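Local coordinates for Two-component system sensor histidine kinase (Bacteroides thetaiotaomicron, PDB 3OTT), which probably senses saccharides outside the cell through this extracellular beta-propeller and beta-sandwich region and signals to its histidine kinase, at residues B[30-35]-B[658-663]; B[47-52]-B[680-685]; B[71-76]-B[88-93]; B[636-641]-B[738-743]. All blocks are in the same frame, centred on the assembly; numbering follows the deposited sequence.

Contact 1 (B[30-35]-B[658-663]). With TBR (hexatantalum dodecabromide), chain D.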
# COMPACT_ATOMS: atom_id res chain seq x y z
N ASP B 30 -7.76 2.59 20.09
CA ASP B 30 -7.66 3.80 19.26
C ASP B 30 -6.36 3.80 18.45
O ASP B 30 -5.50 2.93 18.65
CB ASP B 30 -7.86 5.10 20.07
CG ASP B 30 -6.88 5.24 21.30
OD1 ASP B 30 -5.64 5.18 21.12
OD2 ASP B 30 -7.34 5.54 22.43
N SER B 31 -6.20 4.78 17.56
CA SER B 31 -5.12 4.73 16.55
C SER B 31 -3.77 5.03 17.18
O SER B 31 -2.77 5.01 16.51
CB SER B 31 -5.37 5.73 15.40
OG SER B 31 -5.69 7.01 15.97
N GLU B 32 -3.78 5.34 18.47
CA GLU B 32 -2.53 5.62 19.22
C GLU B 32 -2.30 4.51 20.24
O GLU B 32 -1.44 4.60 21.07
CB GLU B 32 -2.57 7.05 19.83
CG GLU B 32 -2.60 8.16 18.72
CD GLU B 32 -3.19 9.54 19.14
OE1 GLU B 32 -2.43 10.56 19.07
OE2 GLU B 32 -4.41 9.62 19.47
N GLY B 33 -3.06 3.42 20.15
CA GLY B 33 -2.78 2.20 20.95
C GLY B 33 -3.42 2.05 22.32
O GLY B 33 -3.24 1.02 22.96
N LEU B 34 -4.23 2.99 22.79
CA LEU B 34 -4.91 2.77 24.10
C LEU B 34 -6.09 1.79 24.01
O LEU B 34 -6.95 1.89 23.13
CB LEU B 34 -5.44 4.10 24.67
CG LEU B 34 -5.32 4.48 26.18
CD1 LEU B 34 -6.12 5.80 26.56
CD2 LEU B 34 -5.86 3.50 27.06
N ILE B 35 -6.18 0.87 24.96
CA ILE B 35 -7.32 -0.03 25.03
C ILE B 35 -8.52 0.54 25.79
O ILE B 35 -8.37 1.03 26.91
CB ILE B 35 -6.88 -1.32 25.69
CG1 ILE B 35 -5.79 -1.97 24.82
CG2 ILE B 35 -8.06 -2.20 25.92
CD1 ILE B 35 -6.35 -2.64 23.60
N ASN B 658 -7.94 17.55 28.58
CA ASN B 658 -7.55 16.14 28.48
C ASN B 658 -6.07 16.06 28.48
O ASN B 658 -5.39 16.42 27.49
CB ASN B 658 -8.11 15.44 27.24
CG ASN B 658 -8.03 13.87 27.38
OD1 ASN B 658 -7.26 13.35 28.19
ND2 ASN B 658 -8.85 13.16 26.65
N ILE B 659 -5.57 15.52 29.60
CA ILE B 659 -4.15 15.45 29.91
C ILE B 659 -3.39 14.67 28.83
O ILE B 659 -2.22 14.97 28.56
CB ILE B 659 -3.92 14.85 31.33
CG1 ILE B 659 -2.48 15.08 31.82
CG2 ILE B 659 -4.24 13.31 31.39
CD1 ILE B 659 -2.11 16.53 31.99
N ARG B 660 -4.04 13.70 28.19
CA ARG B 660 -3.35 12.91 27.18
C ARG B 660 -2.98 13.73 25.93
O ARG B 660 -2.03 13.39 25.26
CB ARG B 660 -4.22 11.72 26.81
CG ARG B 660 -3.61 10.68 25.81
CD ARG B 660 -4.72 9.77 25.26
NE ARG B 660 -4.17 8.85 24.25
CZ ARG B 660 -4.85 7.89 23.63
NH1 ARG B 660 -6.13 7.67 23.90
NH2 ARG B 660 -4.22 7.13 22.76
N TYR B 661 -3.71 14.84 25.68
CA TYR B 661 -3.60 15.63 24.44
C TYR B 661 -3.15 17.06 24.65
O TYR B 661 -3.48 17.96 23.84
CB TYR B 661 -4.94 15.59 23.68
CG TYR B 661 -5.24 14.20 23.16
CD1 TYR B 661 -4.46 13.60 22.14
CD2 TYR B 661 -6.27 13.45 23.74
CE1 TYR B 661 -4.73 12.30 21.72
CE2 TYR B 661 -6.55 12.15 23.32
CZ TYR B 661 -5.78 11.58 22.32
OH TYR B 661 -6.09 10.30 21.97
N THR B 662 -2.46 17.32 25.77
CA THR B 662 -2.08 18.68 26.09
C THR B 662 -0.61 18.73 26.30
O THR B 662 -0.05 17.87 26.97
CB THR B 662 -2.73 19.19 27.40
OG1 THR B 662 -4.04 18.66 27.51
CG2 THR B 662 -2.89 20.67 27.29
N ASN B 663 -0.00 19.76 25.72
CA ASN B 663 1.39 20.11 25.89
C ASN B 663 1.55 21.19 27.00
O ASN B 663 2.66 21.46 27.48
CB ASN B 663 1.91 20.66 24.54
CG ASN B 663 1.75 19.63 23.34
OD1 ASN B 663 1.31 20.01 22.23
ND2 ASN B 663 2.11 18.36 23.57
TA1 TBR D . 2.14 -0.30 15.52
TA2 TBR D . 1.78 0.19 18.19
TA3 TBR D . 4.25 0.89 16.95
TA4 TBR D . 2.43 2.87 17.84
TA5 TBR D . 2.79 2.37 15.11
TA6 TBR D . 0.41 1.61 16.33
BR1 TBR D . 1.60 -2.25 17.15
BR2 TBR D . 4.57 -1.23 15.38
BR3 TBR D . 2.70 0.62 13.18
BR4 TBR D . -0.25 -0.17 14.55
BR5 TBR D . 4.08 -0.62 19.08
BR6 TBR D . 5.42 2.24 15.07
BR7 TBR D . 3.01 4.76 16.12
BR8 TBR D . 0.02 3.80 17.71
BR9 TBR D . 1.84 1.89 20.17
BRA TBR D . 4.97 2.88 18.51
BRB TBR D . 0.47 3.19 14.27
BRC TBR D . -0.79 0.26 18.22

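Contact 2 (B[47-52]-B[680-685])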
# COMPACT_ATOMS: atom_id res chain seq x y z
N ASP B 47 -4.47 1.35 30.66
CA ASP B 47 -3.21 1.80 30.07
C ASP B 47 -2.06 0.84 30.35
O ASP B 47 -0.90 1.21 30.15
CB ASP B 47 -2.84 3.20 30.62
CG ASP B 47 -2.58 3.20 32.15
OD1 ASP B 47 -2.62 2.09 32.77
OD2 ASP B 47 -2.29 4.30 32.71
N GLY B 48 -2.37 -0.35 30.84
CA GLY B 48 -1.34 -1.32 31.11
C GLY B 48 -0.90 -1.31 32.58
O GLY B 48 -0.16 -2.17 32.97
N TYR B 49 -1.37 -0.33 33.37
CA TYR B 49 -1.07 -0.22 34.81
C TYR B 49 -2.36 -0.28 35.59
O TYR B 49 -2.47 -1.09 36.48
CB TYR B 49 -0.37 1.13 35.13
CG TYR B 49 1.06 1.18 34.64
CD1 TYR B 49 1.37 1.49 33.30
CD2 TYR B 49 2.12 0.90 35.51
CE1 TYR B 49 2.70 1.53 32.87
CE2 TYR B 49 3.45 0.96 35.09
CZ TYR B 49 3.73 1.25 33.77
OH TYR B 49 5.06 1.30 33.39
N SER B 50 -3.34 0.57 35.28
CA SER B 50 -4.62 0.52 35.97
C SER B 50 -5.77 0.82 35.01
O SER B 50 -5.56 1.37 33.93
CB SER B 50 -4.66 1.53 37.11
OG SER B 50 -4.46 2.82 36.60
N THR B 51 -6.97 0.45 35.45
CA THR B 51 -8.19 0.77 34.77
C THR B 51 -8.70 2.15 35.17
O THR B 51 -8.46 2.62 36.27
CB THR B 51 -9.29 -0.28 35.02
OG1 THR B 51 -9.65 -0.27 36.41
CG2 THR B 51 -8.78 -1.67 34.64
N GLN B 52 -9.41 2.79 34.27
CA GLN B 52 -9.98 4.09 34.56
C GLN B 52 -11.41 4.21 33.98
O GLN B 52 -11.65 3.90 32.80
CB GLN B 52 -9.05 5.20 33.99
CG GLN B 52 -9.47 6.62 34.31
CD GLN B 52 -8.50 7.67 33.71
OE1 GLN B 52 -8.92 8.62 33.05
NE2 GLN B 52 -7.23 7.47 33.92
N ASP B 680 3.62 3.88 28.86
CA ASP B 680 4.03 3.65 27.50
C ASP B 680 3.28 2.42 26.92
O ASP B 680 3.71 1.80 25.94
CB ASP B 680 5.53 3.46 27.42
CG ASP B 680 6.06 2.25 28.27
OD1 ASP B 680 5.31 1.59 29.07
OD2 ASP B 680 7.29 1.99 28.16
N LEU B 681 2.14 2.09 27.53
CA LEU B 681 1.23 1.01 27.03
C LEU B 681 1.93 -0.34 27.00
O LEU B 681 2.06 -0.92 25.96
CB LEU B 681 0.69 1.32 25.62
CG LEU B 681 0.01 2.69 25.33
CD1 LEU B 681 -0.41 2.69 23.81
CD2 LEU B 681 -1.17 3.02 26.18
N PRO B 682 2.44 -0.80 28.14
CA PRO B 682 3.23 -2.03 28.13
C PRO B 682 2.37 -3.35 28.14
O PRO B 682 2.69 -4.33 28.80
CB PRO B 682 4.07 -1.89 29.40
CG PRO B 682 3.14 -1.17 30.38
CD PRO B 682 2.31 -0.22 29.50
N TYR B 683 1.31 -3.39 27.35
CA TYR B 683 0.51 -4.60 27.19
C TYR B 683 1.32 -5.87 26.95
O TYR B 683 1.02 -6.92 27.54
CB TYR B 683 -0.48 -4.43 26.04
CG TYR B 683 -1.34 -3.20 26.20
CD1 TYR B 683 -1.97 -2.89 27.42
CD2 TYR B 683 -1.48 -2.30 25.15
CE1 TYR B 683 -2.73 -1.73 27.58
CE2 TYR B 683 -2.22 -1.14 25.28
CZ TYR B 683 -2.87 -0.87 26.51
OH TYR B 683 -3.64 0.29 26.59
N SER B 684 2.33 -5.81 26.08
CA SER B 684 3.03 -7.01 25.68
C SER B 684 4.18 -7.45 26.59
O SER B 684 4.89 -8.38 26.26
CB SER B 684 3.51 -6.87 24.24
OG SER B 684 2.42 -6.53 23.38
N LEU B 685 4.32 -6.84 27.76
CA LEU B 685 5.58 -6.96 28.52
C LEU B 685 5.45 -7.84 29.75
O LEU B 685 4.52 -7.69 30.51
CB LEU B 685 6.03 -5.56 28.98
CG LEU B 685 6.54 -4.59 27.92
CD1 LEU B 685 7.18 -3.31 28.53
CD2 LEU B 685 7.55 -5.34 27.09

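Contact 3 (B[71-76]-B[88-93])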
# COMPACT_ATOMS: atom_id res chain seq x y z
N ILE B 71 -15.17 5.90 15.24
CA ILE B 71 -15.63 6.71 14.11
C ILE B 71 -14.81 8.03 14.03
O ILE B 71 -14.55 8.67 15.05
CB ILE B 71 -17.18 7.03 14.29
CG1 ILE B 71 -18.08 5.78 14.23
CG2 ILE B 71 -17.68 8.06 13.34
CD1 ILE B 71 -17.84 4.90 13.05
N ASP B 72 -14.41 8.40 12.82
CA ASP B 72 -13.67 9.66 12.53
C ASP B 72 -12.38 9.84 13.36
O ASP B 72 -11.96 10.96 13.57
CB ASP B 72 -14.59 10.91 12.62
CG ASP B 72 -15.82 10.85 11.65
OD1 ASP B 72 -15.81 9.98 10.72
OD2 ASP B 72 -16.78 11.66 11.82
N ASN B 73 -11.78 8.74 13.83
CA ASN B 73 -10.54 8.80 14.60
C ASN B 73 -10.73 9.69 15.85
O ASN B 73 -9.79 10.34 16.32
CB ASN B 73 -9.44 9.40 13.71
CG ASN B 73 -8.02 9.02 14.16
OD1 ASN B 73 -7.79 8.02 14.84
ND2 ASN B 73 -7.06 9.85 13.76
N THR B 74 -11.97 9.79 16.34
CA THR B 74 -12.19 10.59 17.52
C THR B 74 -13.35 10.16 18.38
O THR B 74 -13.41 10.58 19.54
CB THR B 74 -12.25 12.12 17.22
OG1 THR B 74 -12.19 12.83 18.46
CG2 THR B 74 -13.54 12.55 16.49
N TYR B 75 -14.29 9.36 17.86
CA TYR B 75 -15.46 8.94 18.69
C TYR B 75 -15.49 7.45 19.00
O TYR B 75 -15.05 6.63 18.22
CB TYR B 75 -16.82 9.31 18.04
CG TYR B 75 -16.96 10.74 17.58
CD1 TYR B 75 -17.18 11.80 18.50
CD2 TYR B 75 -16.89 11.06 16.23
CE1 TYR B 75 -17.28 13.12 18.06
CE2 TYR B 75 -16.97 12.40 15.78
CZ TYR B 75 -17.17 13.40 16.69
OH TYR B 75 -17.29 14.68 16.18
N LEU B 76 -16.03 7.10 20.13
CA LEU B 76 -16.41 5.72 20.38
C LEU B 76 -17.92 5.71 20.31
O LEU B 76 -18.55 6.41 21.13
CB LEU B 76 -15.94 5.23 21.77
CG LEU B 76 -14.50 4.74 22.01
CD1 LEU B 76 -13.47 5.34 21.09
CD2 LEU B 76 -14.08 4.99 23.44
N ASN B 88 -16.59 11.25 22.76
CA ASN B 88 -15.42 11.87 22.12
C ASN B 88 -14.19 11.62 22.99
O ASN B 88 -14.04 12.25 23.99
CB ASN B 88 -15.65 13.37 21.83
CG ASN B 88 -14.49 14.03 21.09
OD1 ASN B 88 -13.36 13.55 21.14
ND2 ASN B 88 -14.76 15.16 20.41
N TYR B 89 -13.33 10.71 22.60
CA TYR B 89 -12.25 10.34 23.48
C TYR B 89 -11.08 11.36 23.46
O TYR B 89 -10.24 11.37 24.38
CB TYR B 89 -11.78 8.91 23.15
CG TYR B 89 -10.96 8.75 21.87
CD1 TYR B 89 -9.60 9.07 21.82
CD2 TYR B 89 -11.56 8.29 20.70
CE1 TYR B 89 -8.84 8.87 20.65
CE2 TYR B 89 -10.82 8.11 19.50
CZ TYR B 89 -9.49 8.42 19.48
OH TYR B 89 -8.82 8.22 18.32
N ARG B 90 -11.04 12.23 22.46
CA ARG B 90 -9.99 13.25 22.44
C ARG B 90 -10.43 14.40 23.34
O ARG B 90 -9.64 14.93 24.11
CB ARG B 90 -9.69 13.82 21.04
CG ARG B 90 -8.99 12.82 20.17
CD ARG B 90 -8.76 13.37 18.76
NE ARG B 90 -8.30 12.24 17.95
CZ ARG B 90 -7.03 11.88 17.82
NH1 ARG B 90 -6.07 12.62 18.42
NH2 ARG B 90 -6.71 10.83 17.06
N ALA B 91 -11.67 14.80 23.24
CA ALA B 91 -12.14 15.88 24.10
C ALA B 91 -12.50 15.37 25.51
O ALA B 91 -12.56 16.14 26.45
CB ALA B 91 -13.33 16.66 23.45
N ASP B 92 -12.72 14.06 25.67
CA ASP B 92 -13.23 13.52 26.93
C ASP B 92 -14.62 14.07 27.33
O ASP B 92 -14.82 14.45 28.48
CB ASP B 92 -12.15 13.65 28.06
CG ASP B 92 -12.63 13.09 29.40
OD1 ASP B 92 -13.42 12.11 29.45
OD2 ASP B 92 -12.27 13.66 30.43
N ARG B 93 -15.58 14.04 26.39
CA ARG B 93 -16.94 14.49 26.55
C ARG B 93 -17.90 13.55 25.78
O ARG B 93 -17.55 13.14 24.65
CB ARG B 93 -17.13 15.89 25.90
CG ARG B 93 -16.05 16.92 26.23
CD ARG B 93 -16.36 17.90 27.38
NE ARG B 93 -17.17 17.39 28.49
CZ ARG B 93 -18.33 17.94 28.90
NH1 ARG B 93 -18.85 19.01 28.29
NH2 ARG B 93 -19.00 17.41 29.93
O HOH W 1 -12.16 15.91 18.63

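Contact 4 (B[636-641]-B[738-743])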
# COMPACT_ATOMS: atom_id res chain seq x y z
N ILE B 636 5.78 7.71 25.62
CA ILE B 636 5.16 7.86 26.92
C ILE B 636 3.95 8.75 26.73
O ILE B 636 4.06 9.73 26.05
CB ILE B 636 6.14 8.59 27.83
CG1 ILE B 636 7.46 7.84 27.85
CG2 ILE B 636 5.56 8.91 29.23
CD1 ILE B 636 8.57 8.64 28.57
N LEU B 637 2.81 8.39 27.32
CA LEU B 637 1.59 9.17 27.40
C LEU B 637 1.25 9.46 28.85
O LEU B 637 1.57 8.70 29.77
CB LEU B 637 0.38 8.36 26.94
CG LEU B 637 0.08 7.84 25.53
CD1 LEU B 637 1.11 6.83 25.03
CD2 LEU B 637 -1.31 7.16 25.57
N LEU B 638 0.52 10.53 29.05
CA LEU B 638 0.01 10.84 30.35
C LEU B 638 -1.44 10.43 30.33
O LEU B 638 -2.15 10.76 29.40
CB LEU B 638 0.17 12.35 30.57
CG LEU B 638 1.31 12.89 31.45
CD1 LEU B 638 2.48 12.00 31.50
CD2 LEU B 638 1.67 14.31 30.99
N THR B 639 -1.89 9.71 31.33
CA THR B 639 -3.20 9.06 31.23
C THR B 639 -4.12 9.50 32.35
O THR B 639 -5.33 9.15 32.35
CB THR B 639 -3.07 7.50 31.18
OG1 THR B 639 -2.31 7.05 32.30
CG2 THR B 639 -2.24 7.07 29.98
N ALA B 640 -3.58 10.26 33.31
CA ALA B 640 -4.44 10.81 34.37
C ALA B 640 -3.85 12.03 35.08
O ALA B 640 -2.68 12.09 35.36
CB ALA B 640 -4.77 9.74 35.39
N LEU B 641 -4.71 12.99 35.40
CA LEU B 641 -4.30 14.13 36.19
C LEU B 641 -5.12 14.14 37.49
O LEU B 641 -6.34 14.07 37.44
CB LEU B 641 -4.54 15.43 35.41
CG LEU B 641 -4.31 16.76 36.17
CD1 LEU B 641 -2.86 16.92 36.54
CD2 LEU B 641 -4.73 17.92 35.33
N ARG B 738 13.72 10.74 23.89
CA ARG B 738 12.30 10.95 23.60
C ARG B 738 11.54 11.20 24.90
O ARG B 738 10.72 10.38 25.34
CB ARG B 738 11.66 9.75 22.86
CG ARG B 738 12.04 9.64 21.38
CD ARG B 738 11.05 10.35 20.46
NE ARG B 738 11.36 10.13 19.03
CZ ARG B 738 10.44 10.09 18.06
NH1 ARG B 738 9.15 10.23 18.38
NH2 ARG B 738 10.80 9.89 16.79
N PRO B 739 11.81 12.34 25.53
CA PRO B 739 11.06 12.59 26.75
C PRO B 739 9.65 13.07 26.40
O PRO B 739 9.41 13.59 25.31
CB PRO B 739 11.85 13.71 27.44
CG PRO B 739 12.97 14.09 26.48
CD PRO B 739 12.66 13.49 25.17
N HIS B 740 8.72 12.81 27.30
CA HIS B 740 7.45 13.52 27.32
C HIS B 740 7.61 14.82 28.12
O HIS B 740 8.11 14.80 29.23
CB HIS B 740 6.37 12.68 27.97
CG HIS B 740 5.00 13.19 27.72
ND1 HIS B 740 4.34 12.98 26.54
CD2 HIS B 740 4.15 13.89 28.51
CE1 HIS B 740 3.14 13.54 26.60
NE2 HIS B 740 3.00 14.09 27.79
N ILE B 741 7.15 15.91 27.51
CA ILE B 741 7.22 17.26 28.09
C ILE B 741 5.81 17.83 28.30
O ILE B 741 4.98 17.75 27.42
CB ILE B 741 8.06 18.17 27.15
CG1 ILE B 741 9.55 17.89 27.37
CG2 ILE B 741 7.72 19.63 27.34
CD1 ILE B 741 10.39 18.10 26.14
N LEU B 742 5.53 18.32 29.51
CA LEU B 742 4.27 19.02 29.81
C LEU B 742 4.61 20.35 30.41
O LEU B 742 5.22 20.35 31.46
CB LEU B 742 3.44 18.25 30.85
CG LEU B 742 2.11 18.93 31.26
CD1 LEU B 742 1.10 19.15 30.11
CD2 LEU B 742 1.49 18.26 32.44
N ASN B 743 4.26 21.48 29.78
CA ASN B 743 4.45 22.79 30.47
C ASN B 743 3.29 23.07 31.41
O ASN B 743 2.13 22.94 31.02
CB ASN B 743 4.61 23.95 29.51
CG ASN B 743 5.65 23.69 28.46
OD1 ASN B 743 6.84 23.65 28.74
ND2 ASN B 743 5.20 23.46 27.22

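Contact 1 (B[30-35]-B[658-663])
The guanidinium group of Arg660 lies across the CD1 branch of Leu34 and drives its terminal edge into the carboxylate of Asp30. This joins a type I beta turn, Asp30 to Gly33, between the first two strands of a propeller blade to a loop of the C-terminal beta-sandwich. The arginine grips the carboxylate end-on: NH2 donates to Asp30 OD1 and NH1 to Asp30 OD2, each at 2.9 Å and nearly straight, as a two-bond salt bridge. Both oxygens sit close to the guanidinium plane, yet the carboxylate is turned 41° from it. With CG anti to the backbone N (chi1 -175°) and the chain extended to NE, Arg660 spans the gap from its own loop. Asp30 is held in place behind this bridge. OD1 also accepts from the backbone N of Glu32, closing an Asx turn, and from that of Leu34, so three N-H groups converge on one oxygen; OD2 bonds the indole NE1 of Trp36.

The flat faces of the arginine are covered as well. Leu34 CG is 3.9 Å from the guanidinium plane on one side, and on the other the hydroxyl of Tyr661 stands over its centre. That hydroxyl donates to Glu32 OE2, which adds negative charge above the guanidinium without receiving an N-H from it and probably helps to balance its charge. The bound hexatantalum dodecabromide lies against the turn: the carbonyl O of Ser31 is 3.3 Å from bromine BR8.

Contact 2 (B[47-52]-B[680-685])
Tyr683 brings the CE1 and OH end of its phenol up to the backbone of Asp47 and Gly48, with CE1 3.6 Å from the N of Gly48 and OH 3.8 Å from the CA of Asp47. The contact wedges the tight turn of a propeller beta hairpin, between strands 42-46 and 51-53, against a loop of the C-terminal beta-sandwich. Beside the tyrosine, Pro682 makes the next set of contacts. Its CD lies 3.6 Å from the carbonyl O of Asp47, and its CG is 3.7 Å from CE1 of Tyr49, whose side chain crosses the proline at about a right angle. Gly48 admits this close approach: a CB on it would run into Pro682 CD.

No hydrogen bond links the two segments, so each is shaped from behind. Asp47 OD1 accepts from Tyr49 N at 2.8 Å, an Asx turn extended to an Asx motif by the bond from Ser50 N. Across from it, a type I turn from Pro682 to Leu685 presents the two rings, and Tyr683 CG, anti to the carbonyl carbon (chi1 -54°), turns its ring toward Gly48. The Tyr683 hydroxyl bonds the carbonyl of Tyr46, at the hairpin itself, and the backbone N of Ile35 on the neighbouring strand; a leucine in its place would probably leave those two backbone groups without this mate and open a gap beside Gly48. Lys688 makes a cation-pi contact with Tyr49. Asp680 bonds Asn689 through OD2, while OD1 is buried without a partner, 4.3 Å from Tyr49 OH.

Contact 3 (B[71-76]-B[88-93])
Arg90 clasps the carbonyl O of Asn73 side-on, giving it two N-H groups at once: NE at 2.9 Å and NH2 at 3.2 Å. The oxygen lies almost in the guanidinium plane, and the extended methylene chain brings CD to 3.5 Å from Thr74 OG1. Next to this grip the packing is tight. The backbone N of Tyr89 donates to Thr74 O, and the Tyr89 ring leans over the Asn73-Thr74 backbone because CG is tucked between N and the carbonyl carbon (chi1 74°). Leu76 packs on the same ring, its CD1 3.5 Å from Tyr89 CD2. An alanine at Arg90, lacking both donors, would probably leave the Asn73 carbonyl without its mates and uncover the side of Thr74.

The flank at Asn88 is held more loosely and takes in a water. The bond from Thr74 OG1 to Asn88 OD1 is weak and not settled, and the water lies 3.1 Å from the same hydroxyl while accepting from Asn88 ND2. Asn88 OD1 is held more firmly by the backbone N of Arg90 and of Ala91. Tyr75 runs past Asn88 CB toward the second subunit, where its hydroxyl bonds His372 of that subunit.

Tyr75 and Asn88 form an antiparallel non-hydrogen-bonded pair. With a classic bulge at Thr74-Tyr75 and an Asx turn at Asn88, the contact lies where the two central strands of a four-stranded antiparallel propeller blade meet the turns at their ends.

Contact 4 (B[636-641]-B[738-743])
The C-terminal beta-sandwich has two sheets laid over each other, and this contact is part of the filling between them. Strand 637-643 belongs to one sheet and strand 740-746 to the other, so the two segments meet through side chains rather than through a shared set of backbone bonds. His740 is the main bridge. Its CG is anti to the backbone N (chi1 -166°), which sends the imidazole across to the opposing sheet, against Ile636 and Leu638. There CD2 and NE2 of the ring are each 3.5 Å from Leu638 CD2, and Leu638 CD1 adds a further contact with His740 CD2. Nearer the backbone, His740 ND1 is 3.3 Å from the carbonyl O of Ile636, which lies to the same side of the ring plane as the Leu638 methyls.

At the root of the histidine, CB meets CG2 of Ile636 at 4.1 Å. The CD1 end of the isoleucine carries the packing on as far as the carbonyl O of Arg738. Segment 636-641 thus covers one side of the imidazole, with the Ile636 carbonyl near ND1 and Leu638 near CD2 and NE2. NE2 is buried here with no partner in the model.

Neighbouring residues deepen the apolar layer: Ile726 of strand 720-728 lies against Leu638, and Ile659 touches both Leu638 and Leu742. Leu742, two residues on from the histidine, again faces the other sheet, and its CD2 approaches Leu638 CD2 at 4.2 Å.

Overall arrangement
Contacts 1, 2 and 3 lie where the propeller meets the C-terminal beta-sandwich or just beside that junction, while contact 4 is inside the sandwich. Contact 1 is the centre of the group, its middle about 10 Å from those of contacts 3 and 4 and about 13 Å from that of contact 2. Ser31 OG meets Asn73 OD1 at 2.6 Å, tying it to contact 3, and Asn663 O takes the backbone N of Asn743 at 2.8 Å, tying it to contact 4. Contacts 2 and 4 join through Asp47 OD2 and Thr639 OG1, 2.8 Å apart. The metal cluster touches contact 1 directly and lies about 4 Å from the side chain of Leu681 in contact 2.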